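Local atomic coordinates of GCN5-related N-acetyltransferase (Kribbella flavida, PDB entry 4IUS), a protein that probably transfers an acyl group, most likely acetyl, to an acceptor substrate. Residues R23-G28 with E64-A69; A27-G32 with P56-W61; A45-P50 with E84-L89. The protein carries 1 engineered substitution. All coordinates share one frame; numbering follows the deposited sequence.

Contact 1 of 3, residues R23-G28 with E64-A69; sequences RQVVAG and ETIRKA
Val-25 sends its two methyl branches from strand 22-27 into the near side of helix 59-71. CG2 meets Ala-69 CB at 3.9 Å. The other branch, CG1, placed anti to the backbone N (chi1 178°), comes to 4.2 Å from Thr-65 CG2 and lies equally near Ile-66 CG1, so the valine reaches residues one helical turn apart. One step along the strand's inner face, Ala-27 CB rests 4.0 Å from Thr-65 CG2. The threonine divides its roles: its methyl faces the strand, while OG1 is hydrogen-bonded to the carbonyl of Trp-61, a turn earlier in the helix. Ile-66 leans in with its ethyl branch, whose CG1 stops 3.9 Å from Val-25 O. The direct contacts are van der Waals, mostly between apolar side chains. In the conformer given here, Arg-23 NH2 also donates to a water that donates on to Ala-69 O, a bridge its second conformer may not share. The short axes run nearly antiparallel, at 158° and 8.6 Å, close enough for alanine and branched side chains to mesh. Helix 59-71 thus packs on one face of the three-stranded antiparallel sheet: strand 22-27 is an outer strand of it, its neighbour 30-35 places Leu-30 against Ile-66, and Arg-67, on another side of the helix, salt-bridges Asp-252.

Contact 2 of 3, residues A27-G32 with P56-W61; sequences AGPLVG and PAEVPW
Trp-61 turns its six-membered ring against Ala-27, with CH2 3.7 Å from Ala-27 CB, and continues along the backbone to Gly-28, whose N sits near the ring plane, at its edge, 3.6 Å from Trp-61 CZ3. The indole gets there because its CG is swung anti to the backbone N (chi1 159°), which carries the benzo end out toward the turn. A second apolar pair lies on the other side of Gly-28 in sequence, where Pro-29 CG reaches Val-59 CG2 at 4.1 Å. The two side chains cross obliquely, and Val-59 also packs on Leu-89, Val-92 and Leu-93 of helix 89-95.

Gly-28 and Pro-29 form the two-residue connection of a beta hairpin between strands 22-27 and 30-35. A type II' turn runs from Ala-27 to Leu-30, closed by Leu-30 N to Ala-27 O at 3.0 Å and by Ala-27 N to Leu-30 O at 2.8 Å. Gly-28 takes a positive phi of 58° in it, and a beta carbon there would clash with Pro-29 CD and crowd Trp-61 CZ3.

The polar group at this junction approaches carbon atoms of the turn. Glu-58, extended beyond CG, lays its OE1 3.5 Å from Pro-29 CD and 3.8 Å from Gly-28 CA. Phe-54, in the loop that precedes helix 59-71, also touches Pro-29.

Contact 3 of 3, residues A45-P50 with E84-L89; sequences AVAAEP and EANPGL
The backbones come nearest at Pro-50 and Ala-85, with CA atoms 5.2 Å apart, where the chain leaving strand 44-47 passes the loop ahead of helix 89-95. That loop holds a type II beta turn from Asn-86 to Leu-89, closed by Leu-89 N to Asn-86 O at 3.1 Å, with Gly-88 as the helix N-cap. Asn-86 carries the contact. Its CG stands anti to the carbonyl carbon (chi1 -65°), which aims the amide at the other segment. ND2 donates to Glu-49 O at 3.2 Å; the bond is fairly straight (164° at the hydrogen), and the acceptor lies almost in the amide plane, although the donor sits above the carbonyl plane of Glu-49. The amide oxygen, OD1, touches both Ala-47 CB and Pro-50 CA, the latter at 3.4 Å. Replacing Asn-86 by an alanine would probably leave Glu-49 O without this donor and open a gap beside Ala-47 and Pro-50. Pro-50 CB meets Ala-85 CB at 4.2 Å. Leu-89, which packs on Leu-81 and Leu-30 as well, reaches the strand's last residue: Ala-47 CB lies 4.2 Å from Leu-89 CD2 and 3.2 Å from Asn-86 OD1.

In the fold
From the N terminus, strand 22-27 turns back into strand 30-35, and strand 44-47 completes the antiparallel sheet before the chain enters helix 59-71. Contact 2 closes the loop from residue 32 to 56, and contact 1 closes the one from 28 to 64; the shorter span nests within the longer, with Ala-27 and Gly-28 in both. Together they hold the first hairpin against helix 59-71 and the residues leading into it. Contact 3 starts inside those spans and ends beyond them at 84-89, so it crosses both, tying the third strand to the entrance of helix 89-95. Contacts 2 and 3 also meet directly, Pro-29 O lying 2.9 Å from Ala-48 N.

Contact 1 of 3, residues R23-G28 with E64-A69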
loop_
_atom_site.group_PDB
_atom_site.type_symbol
_atom_site.label_atom_id
_atom_site.label_comp_id
_atom_site.label_asym_id
_atom_site.label_seq_id
_atom_site.Cartn_x
_atom_site.Cartn_y
_atom_site.Cartn_z
ATOM N N ARG A 23 -5.906 16.182 -4.074
ATOM C CA ARG A 23 -7.062 16.789 -4.719
ATOM C C ARG A 23 -7.747 15.757 -5.596
ATOM O O ARG A 23 -7.082 14.972 -6.272
ATOM C CB ARG A 23 -6.626 18.025 -5.529
ATOM C CG ARG A 23 -7.743 18.691 -6.302
ATOM C CD ARG A 23 -7.289 20.020 -6.853
ATOM N NE ARG A 23 -6.238 19.886 -7.851
ATOM C CZ ARG A 23 -6.452 19.670 -9.144
ATOM N NH1 ARG A 23 -7.669 19.469 -9.595
ATOM N NH2 ARG A 23 -5.432 19.614 -9.986
ATOM N N GLN A 24 -9.070 15.786 -5.593
ATOM C CA GLN A 24 -9.873 14.825 -6.334
ATOM C C GLN A 24 -10.385 15.383 -7.637
ATOM O O GLN A 24 -10.873 16.522 -7.698
ATOM C CB GLN A 24 -11.095 14.419 -5.521
ATOM C CG GLN A 24 -10.773 13.744 -4.224
ATOM C CD GLN A 24 -12.011 13.499 -3.419
ATOM O OE1 GLN A 24 -12.980 12.946 -3.914
ATOM N NE2 GLN A 24 -12.014 14.021 -2.199
ATOM N N VAL A 25 -10.312 14.555 -8.666
ATOM C CA VAL A 25 -10.981 14.784 -9.961
ATOM C C VAL A 25 -11.923 13.595 -10.190
ATOM O O VAL A 25 -11.512 12.530 -10.673
ATOM C CB VAL A 25 -9.968 14.928 -11.095
ATOM C CG1 VAL A 25 -10.701 15.106 -12.430
ATOM C CG2 VAL A 25 -9.022 16.087 -10.778
ATOM N N VAL A 26 -13.146 13.722 -9.709
ATOM C CA VAL A 26 -14.112 12.628 -9.819
ATOM C C VAL A 26 -14.741 12.669 -11.208
ATOM O O VAL A 26 -15.208 13.696 -11.678
ATOM C CB VAL A 26 -15.221 12.700 -8.767
ATOM C CG1 VAL A 26 -16.253 11.574 -8.984
ATOM C CG2 VAL A 26 -14.615 12.627 -7.360
ATOM N N ALA A 27 -14.754 11.538 -11.887
ATOM C CA ALA A 27 -15.364 11.445 -13.236
ATOM C C ALA A 27 -16.008 10.063 -13.322
ATOM O O ALA A 27 -15.325 9.072 -13.613
ATOM C CB ALA A 27 -14.325 11.661 -14.332
ATOM N N GLY A 28 -17.309 10.013 -13.071
ATOM C CA GLY A 28 -18.005 8.741 -13.174
ATOM C C GLY A 28 -17.406 7.684 -12.259
ATOM O O GLY A 28 -17.290 7.922 -11.073
ATOM N N GLU A 64 -10.441 10.372 -20.124
ATOM C CA GLU A 64 -9.930 11.586 -20.727
ATOM C C GLU A 64 -10.004 12.770 -19.795
ATOM O O GLU A 64 -9.094 13.597 -19.807
ATOM C CB GLU A 64 -10.665 11.869 -22.024
ATOM C CG GLU A 64 -10.419 10.836 -23.099
ATOM C CD GLU A 64 -8.946 10.680 -23.403
ATOM O OE1 GLU A 64 -8.281 11.717 -23.537
ATOM O OE2 GLU A 64 -8.442 9.536 -23.433
ATOM N N THR A 65 -11.037 12.843 -18.979
ATOM C CA THR A 65 -11.160 13.905 -18.007
ATOM C C THR A 65 -9.979 13.879 -17.012
ATOM O O THR A 65 -9.358 14.894 -16.693
ATOM C CB THR A 65 -12.499 13.805 -17.265
ATOM O OG1 THR A 65 -13.561 13.960 -18.213
ATOM C CG2 THR A 65 -12.637 14.849 -16.163
ATOM N N ILE A 66 -9.679 12.693 -16.507
ATOM C CA ILE A 66 -8.585 12.530 -15.587
ATOM C C ILE A 66 -7.244 12.748 -16.256
ATOM O O ILE A 66 -6.355 13.426 -15.716
ATOM C CB ILE A 66 -8.692 11.181 -14.846
ATOM C CG1 ILE A 66 -9.968 11.212 -13.962
ATOM C CG2 ILE A 66 -7.398 10.890 -14.080
ATOM C CD1 ILE A 66 -10.429 9.880 -13.481
ATOM N N ARG A 67 -7.076 12.220 -17.459
ATOM C CA ARG A 67 -5.833 12.443 -18.224
ATOM C C ARG A 67 -5.603 13.939 -18.410
ATOM O O ARG A 67 -4.450 14.387 -18.319
ATOM C CB ARG A 67 -5.852 11.746 -19.569
ATOM C CG ARG A 67 -5.648 10.260 -19.476
ATOM C CD ARG A 67 -5.873 9.570 -20.815
ATOM N NE ARG A 67 -5.469 8.181 -20.753
ATOM C CZ ARG A 67 -5.954 7.190 -21.483
ATOM N NH1 ARG A 67 -6.964 7.394 -22.330
ATOM N NH2 ARG A 67 -5.481 5.973 -21.304
ATOM N N LYS A 68 -6.654 14.702 -18.720
ATOM C CA LYS A 68 -6.526 16.153 -18.903
ATOM C C LYS A 68 -5.989 16.815 -17.641
ATOM O O LYS A 68 -5.138 17.708 -17.672
ATOM C CB LYS A 68 -7.903 16.763 -19.283
ATOM C CG LYS A 68 -7.901 18.269 -19.600
ATOM C CD LYS A 68 -9.158 18.726 -20.355
ATOM C CE LYS A 68 -10.452 18.739 -19.518
ATOM N NZ LYS A 68 -11.634 19.215 -20.320
ATOM N N ALA A 69 -6.539 16.424 -16.507
ATOM C CA ALA A 69 -6.150 16.984 -15.223
ATOM C C ALA A 69 -4.698 16.666 -14.896
ATOM O O ALA A 69 -3.964 17.522 -14.409
ATOM C CB ALA A 69 -7.072 16.505 -14.129
HETATM O O HOH W 1 -4.953 19.620 -12.896
#

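Contact 2 of 3, residues A27-G32 with P56-W61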
loop_
_atom_site.group_PDB
_atom_site.type_symbol
_atom_site.label_atom_id
_atom_site.label_comp_id
_atom_site.label_asym_id
_atom_site.label_seq_id
_atom_site.Cartn_x
_atom_site.Cartn_y
_atom_site.Cartn_z
ATOM N N ALA A 27 -14.754 11.538 -11.887
ATOM C CA ALA A 27 -15.364 11.445 -13.236
ATOM C C ALA A 27 -16.008 10.063 -13.322
ATOM O O ALA A 27 -15.325 9.072 -13.613
ATOM C CB ALA A 27 -14.325 11.661 -14.332
ATOM N N GLY A 28 -17.309 10.013 -13.071
ATOM C CA GLY A 28 -18.005 8.741 -13.174
ATOM C C GLY A 28 -17.406 7.684 -12.259
ATOM O O GLY A 28 -17.290 7.922 -11.073
ATOM N N PRO A 29 -17.016 6.531 -12.810
ATOM C CA PRO A 29 -16.537 5.494 -11.937
ATOM C C PRO A 29 -15.091 5.622 -11.534
ATOM O O PRO A 29 -14.598 4.754 -10.834
ATOM C CB PRO A 29 -16.731 4.238 -12.777
ATOM C CG PRO A 29 -16.498 4.723 -14.163
ATOM C CD PRO A 29 -17.110 6.071 -14.219
ATOM N N LEU A 30 -14.409 6.689 -11.956
ATOM C CA LEU A 30 -12.987 6.869 -11.630
ATOM C C LEU A 30 -12.797 8.154 -10.830
ATOM O O LEU A 30 -13.545 9.119 -10.997
ATOM C CB LEU A 30 -12.158 7.005 -12.909
ATOM C CG LEU A 30 -12.254 5.855 -13.886
ATOM C CD1 LEU A 30 -11.487 6.208 -15.140
ATOM C CD2 LEU A 30 -11.778 4.590 -13.234
ATOM N N VAL A 31 -11.745 8.169 -10.014
ATOM C CA VAL A 31 -11.326 9.408 -9.380
ATOM C C VAL A 31 -9.824 9.546 -9.525
ATOM O O VAL A 31 -9.053 8.649 -9.165
ATOM C CB VAL A 31 -11.765 9.549 -7.901
ATOM C CG1 VAL A 31 -11.317 8.387 -7.021
ATOM C CG2 VAL A 31 -11.358 10.912 -7.337
ATOM N N GLY A 32 -9.421 10.676 -10.084
ATOM C CA GLY A 32 -8.003 11.033 -10.138
ATOM C C GLY A 32 -7.611 11.751 -8.871
ATOM O O GLY A 32 -8.365 12.557 -8.339
ATOM N N PRO A 56 -19.741 0.854 -18.418
ATOM C CA PRO A 56 -18.541 0.971 -19.239
ATOM C C PRO A 56 -18.564 2.115 -20.236
ATOM O O PRO A 56 -17.506 2.618 -20.601
ATOM C CB PRO A 56 -18.455 -0.355 -19.982
ATOM C CG PRO A 56 -19.786 -0.968 -19.816
ATOM C CD PRO A 56 -20.430 -0.441 -18.585
ATOM N N ALA A 57 -19.765 2.558 -20.624
ATOM C CA ALA A 57 -19.892 3.625 -21.605
ATOM C C ALA A 57 -19.285 4.927 -21.094
ATOM O O ALA A 57 -18.928 5.781 -21.900
ATOM C CB ALA A 57 -21.360 3.827 -21.997
ATOM N N GLU A 58 -19.233 5.106 -19.770
ATOM C CA GLU A 58 -18.718 6.331 -19.166
ATOM C C GLU A 58 -17.207 6.374 -19.153
ATOM O O GLU A 58 -16.620 7.425 -18.921
ATOM C CB GLU A 58 -19.224 6.431 -17.703
ATOM C CG GLU A 58 -20.733 6.644 -17.570
ATOM C CD GLU A 58 -21.267 6.692 -16.139
ATOM O OE1 GLU A 58 -20.452 6.598 -15.168
ATOM O OE2 GLU A 58 -22.517 6.818 -16.011
ATOM N N VAL A 59 -16.568 5.232 -19.265
ATOM C CA VAL A 59 -15.128 5.175 -19.010
ATOM C C VAL A 59 -14.279 6.028 -19.975
ATOM O O VAL A 59 -13.341 6.676 -19.529
ATOM C CB VAL A 59 -14.625 3.713 -18.877
ATOM C CG1 VAL A 59 -13.105 3.665 -18.774
ATOM C CG2 VAL A 59 -15.317 3.043 -17.667
ATOM N N PRO A 60 -14.564 6.038 -21.295
ATOM C CA PRO A 60 -13.708 6.864 -22.155
ATOM C C PRO A 60 -13.674 8.340 -21.738
ATOM O O PRO A 60 -12.604 8.922 -21.578
ATOM C CB PRO A 60 -14.327 6.685 -23.527
ATOM C CG PRO A 60 -14.930 5.317 -23.462
ATOM C CD PRO A 60 -15.470 5.165 -22.068
ATOM N N TRP A 61 -14.828 8.934 -21.506
ATOM C CA TRP A 61 -14.911 10.315 -21.047
ATOM C C TRP A 61 -14.248 10.465 -19.681
ATOM O O TRP A 61 -13.566 11.445 -19.428
ATOM C CB TRP A 61 -16.384 10.720 -20.995
ATOM C CG TRP A 61 -16.636 11.891 -20.094
ATOM C CD1 TRP A 61 -16.469 13.247 -20.379
ATOM C CD2 TRP A 61 -16.972 11.826 -18.707
ATOM N NE1 TRP A 61 -16.734 13.985 -19.253
ATOM C CE2 TRP A 61 -17.019 13.168 -18.222
ATOM C CE3 TRP A 61 -17.251 10.793 -17.833
ATOM C CZ2 TRP A 61 -17.293 13.449 -16.902
ATOM C CZ3 TRP A 61 -17.533 11.086 -16.523
ATOM C CH2 TRP A 61 -17.564 12.392 -16.072
#

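Contact 3 of 3, residues A45-P50 with E84-L89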
loop_
_atom_site.group_PDB
_atom_site.type_symbol
_atom_site.label_atom_id
_atom_site.label_comp_id
_atom_site.label_asym_id
_atom_site.label_seq_id
_atom_site.Cartn_x
_atom_site.Cartn_y
_atom_site.Cartn_z
ATOM N N ALA A 45 -5.041 7.352 -10.310
ATOM C CA ALA A 45 -6.486 7.148 -10.298
ATOM C C ALA A 45 -6.844 5.853 -9.567
ATOM O O ALA A 45 -6.077 4.876 -9.635
ATOM C CB ALA A 45 -7.062 7.151 -11.688
ATOM N N VAL A 46 -8.014 5.853 -8.937
ATOM C CA VAL A 46 -8.588 4.658 -8.336
ATOM C C VAL A 46 -10.093 4.639 -8.654
ATOM O O VAL A 46 -10.617 5.585 -9.274
ATOM C CB VAL A 46 -8.308 4.567 -6.803
ATOM C CG1 VAL A 46 -6.792 4.626 -6.505
ATOM C CG2 VAL A 46 -9.087 5.642 -6.053
ATOM N N ALA A 47 -10.774 3.556 -8.269
ATOM C CA ALA A 47 -12.218 3.509 -8.451
ATOM C C ALA A 47 -12.909 4.512 -7.532
ATOM O O ALA A 47 -12.604 4.589 -6.356
ATOM C CB ALA A 47 -12.767 2.137 -8.135
ATOM N N ALA A 48 -13.829 5.277 -8.086
ATOM C CA ALA A 48 -14.575 6.247 -7.301
ATOM C C ALA A 48 -15.527 5.623 -6.315
ATOM O O ALA A 48 -15.784 6.229 -5.278
ATOM C CB ALA A 48 -15.346 7.172 -8.258
ATOM N N GLU A 49 -16.093 4.469 -6.687
ATOM C CA GLU A 49 -17.176 3.819 -5.944
ATOM C C GLU A 49 -16.921 2.299 -5.885
ATOM O O GLU A 49 -17.582 1.519 -6.567
ATOM C CB GLU A 49 -18.535 4.097 -6.602
ATOM C CG GLU A 49 -18.916 5.581 -6.669
ATOM C CD GLU A 49 -20.188 5.806 -7.461
ATOM O OE1 GLU A 49 -20.967 4.845 -7.617
ATOM O OE2 GLU A 49 -20.356 6.928 -7.966
ATOM N N PRO A 50 -15.973 1.855 -5.038
ATOM C CA PRO A 50 -15.792 0.409 -4.840
ATOM C C PRO A 50 -17.076 -0.281 -4.453
ATOM O O PRO A 50 -17.850 0.246 -3.652
ATOM C CB PRO A 50 -14.794 0.322 -3.684
ATOM C CG PRO A 50 -14.143 1.629 -3.632
ATOM C CD PRO A 50 -15.070 2.646 -4.198
ATOM N N GLU A 84 -11.891 -7.414 -7.388
ATOM C CA GLU A 84 -13.131 -7.901 -6.817
ATOM C C GLU A 84 -14.035 -6.788 -6.326
ATOM O O GLU A 84 -15.211 -6.963 -6.156
ATOM C CB GLU A 84 -12.853 -8.914 -5.706
ATOM C CG GLU A 84 -12.083 -10.164 -6.143
ATOM C CD GLU A 84 -10.553 -10.035 -6.128
ATOM O OE1 GLU A 84 -10.033 -8.917 -5.893
ATOM O OE2 GLU A 84 -9.864 -11.070 -6.426
ATOM N N ALA A 85 -13.467 -5.609 -6.100
ATOM C CA ALA A 85 -14.236 -4.430 -5.692
ATOM C C ALA A 85 -14.974 -3.818 -6.909
ATOM O O ALA A 85 -16.019 -3.222 -6.751
ATOM C CB ALA A 85 -13.333 -3.358 -5.084
ATOM N N ASN A 86 -14.379 -3.926 -8.099
ATOM C CA ASN A 86 -14.968 -3.360 -9.319
ATOM C C ASN A 86 -14.718 -4.297 -10.518
ATOM O O ASN A 86 -13.897 -3.999 -11.412
ATOM C CB ASN A 86 -14.411 -1.954 -9.582
ATOM C CG ASN A 86 -14.794 -0.961 -8.511
ATOM O OD1 ASN A 86 -14.039 -0.745 -7.569
ATOM N ND2 ASN A 86 -15.973 -0.382 -8.640
ATOM N N PRO A 87 -15.423 -5.438 -10.534
ATOM C CA PRO A 87 -15.075 -6.439 -11.520
ATOM C C PRO A 87 -15.228 -5.885 -12.947
ATOM O O PRO A 87 -16.245 -5.275 -13.277
ATOM C CB PRO A 87 -16.075 -7.558 -11.254
ATOM C CG PRO A 87 -16.451 -7.407 -9.834
ATOM C CD PRO A 87 -16.364 -5.950 -9.517
ATOM N N GLY A 88 -14.228 -6.137 -13.769
ATOM C CA GLY A 88 -14.200 -5.739 -15.171
ATOM C C GLY A 88 -13.723 -4.342 -15.454
ATOM O O GLY A 88 -13.522 -4.005 -16.630
ATOM N N LEU A 89 -13.538 -3.512 -14.439
ATOM C CA LEU A 89 -13.168 -2.126 -14.681
ATOM C C LEU A 89 -11.782 -2.038 -15.331
ATOM O O LEU A 89 -11.582 -1.269 -16.267
ATOM C CB LEU A 89 -13.305 -1.292 -13.412
ATOM C CG LEU A 89 -12.976 0.204 -13.522
ATOM C CD1 LEU A 89 -13.805 0.916 -14.594
ATOM C CD2 LEU A 89 -13.191 0.873 -12.170
#